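Local coordinates for dipicolinate synthase, B chain (PDB 3MCU), which probably works together with its partner subunit DpaA to oxidise dihydrodipicolinate to dipicolinate, with NADP as the electron acceptor, during sporulation, at residues A91-N96 and V124-S129. Sequence-based numbering, arbitrary orientation.
Sequences APLTGN and VVLAVS. With PO4 (phosphate ion), chain J.
A cis peptide joins Ala-91 to Pro-92 and kinks strand 87-94 near its C-terminal end, yet pairing with 124-129 resumes one residue later. Leu-93 N gives a hydrogen bond to Ala-127 O at 2.9 Å, the donor tilted 32° from the carbonyl plane. Leu-93 O takes a weak, bent bond from Ser-129 N, so Leu-93 and Val-128 form a parallel bridge. Before the kink, Ala-91 CB and Ala-127 CB meet at 3.8 Å, and Met-171 packs on both.

Beyond the kink, Leu-93 supplies most of the apolar contact. Its CG lies anti to the backbone N (chi1 -160°), which brings it within 4.0 Å of Leu-126 CD2, the two side chains crossing at a slant; Leu-93 CD1 reaches Val-128 CG1 more loosely, at 4.5 Å. Helix 95-102 covers this face, Met-98 packing on Leu-93 and Val-128 and Phe-101 on Leu-126.

Thr-94 is the N-cap of that helix. With chi1 at 62°, its hydroxyl sits between the backbone N and carbonyl carbon; Thr-94 OG1 accepts from Ser-97 N and donates to O2 of a phosphate, probably from the crystallisation liquor, at 3.0 Å. Asn-96 ND2 holds phosphate O4, also at 3.0 Å, while its OD1 accepts from Thr-106 N of a second subunit. Gly-14 N and the hydroxyls of Ser-41 and Ser-97 also bond the ion.

Whether this protein binds FMN is not established, but Pro-92 to Ser-97 resembles the PASANT motif that holds the FMN phosphate in related flavoproteins. Neutral donors and probably the helix dipole favour an anion here.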
# COMPACT_ATOMS: atom_id res chain seq x y z
N ALA D 91 -18.70 16.19 -5.71
CA ALA D 91 -18.92 16.13 -7.14
C ALA D 91 -18.78 17.52 -7.75
O ALA D 91 -19.53 18.42 -7.41
CB ALA D 91 -20.30 15.55 -7.43
N PRO D 92 -17.80 17.69 -8.65
CA PRO D 92 -16.85 16.63 -9.04
C PRO D 92 -15.79 16.35 -7.99
O PRO D 92 -15.49 17.19 -7.15
CB PRO D 92 -16.18 17.22 -10.30
CG PRO D 92 -16.25 18.69 -10.10
CD PRO D 92 -17.56 18.94 -9.39
N LEU D 93 -15.24 15.15 -8.05
CA LEU D 93 -14.13 14.77 -7.19
C LEU D 93 -12.88 14.72 -8.06
O LEU D 93 -12.75 13.86 -8.93
CB LEU D 93 -14.42 13.39 -6.60
CG LEU D 93 -13.70 12.90 -5.34
CD1 LEU D 93 -12.90 11.65 -5.61
CD2 LEU D 93 -12.88 13.97 -4.67
N THR D 94 -11.96 15.66 -7.84
CA THR D 94 -10.73 15.70 -8.61
C THR D 94 -9.79 14.58 -8.20
O THR D 94 -9.96 13.98 -7.15
CB THR D 94 -10.00 17.06 -8.45
OG1 THR D 94 -9.63 17.26 -7.09
CG2 THR D 94 -10.87 18.21 -8.93
N GLY D 95 -8.82 14.28 -9.05
CA GLY D 95 -7.80 13.31 -8.73
C GLY D 95 -7.06 13.71 -7.46
O GLY D 95 -6.81 12.89 -6.59
N ASN D 96 -6.72 14.99 -7.36
CA ASN D 96 -6.01 15.47 -6.18
C ASN D 96 -6.78 15.20 -4.88
O ASN D 96 -6.20 14.69 -3.91
CB ASN D 96 -5.66 16.96 -6.32
CG ASN D 96 -4.82 17.47 -5.15
OD1 ASN D 96 -3.72 16.98 -4.89
ND2 ASN D 96 -5.36 18.45 -4.42
N VAL D 124 -20.86 8.44 2.08
CA VAL D 124 -20.21 9.45 1.26
C VAL D 124 -20.31 8.96 -0.17
O VAL D 124 -19.94 7.82 -0.46
CB VAL D 124 -18.72 9.59 1.64
CG1 VAL D 124 -18.00 10.47 0.65
CG2 VAL D 124 -18.59 10.15 3.06
N VAL D 125 -20.82 9.82 -1.05
CA VAL D 125 -20.97 9.49 -2.46
C VAL D 125 -20.00 10.33 -3.26
O VAL D 125 -19.97 11.56 -3.12
CB VAL D 125 -22.41 9.78 -2.98
CG1 VAL D 125 -22.44 9.77 -4.49
CG2 VAL D 125 -23.38 8.75 -2.42
N LEU D 126 -19.21 9.67 -4.10
CA LEU D 126 -18.15 10.32 -4.86
C LEU D 126 -18.44 10.25 -6.36
O LEU D 126 -18.81 9.19 -6.85
CB LEU D 126 -16.82 9.60 -4.58
CG LEU D 126 -16.28 9.55 -3.15
CD1 LEU D 126 -14.99 8.72 -3.05
CD2 LEU D 126 -16.05 10.98 -2.66
N ALA D 127 -18.24 11.35 -7.08
CA ALA D 127 -18.24 11.35 -8.56
C ALA D 127 -16.86 11.66 -9.11
O ALA D 127 -16.47 12.82 -9.25
CB ALA D 127 -19.25 12.36 -9.12
N VAL D 128 -16.12 10.60 -9.43
CA VAL D 128 -14.76 10.75 -9.90
C VAL D 128 -14.66 11.48 -11.23
O VAL D 128 -15.55 11.42 -12.07
CB VAL D 128 -14.06 9.40 -10.02
CG1 VAL D 128 -14.17 8.65 -8.69
CG2 VAL D 128 -14.69 8.58 -11.11
N SER D 129 -13.54 12.18 -11.37
CA SER D 129 -13.14 12.85 -12.60
C SER D 129 -11.64 13.14 -12.58
O SER D 129 -11.22 14.18 -12.08
CB SER D 129 -13.89 14.16 -12.76
OG SER D 129 -13.39 14.85 -13.90
P PO4 J . -8.64 20.37 -5.07
O1 PO4 J . -10.01 20.89 -4.64
O2 PO4 J . -8.62 20.00 -6.53
O3 PO4 J . -7.61 21.45 -4.78
O4 PO4 J . -8.28 19.13 -4.30
O HOH W 1 -8.44 15.84 -12.07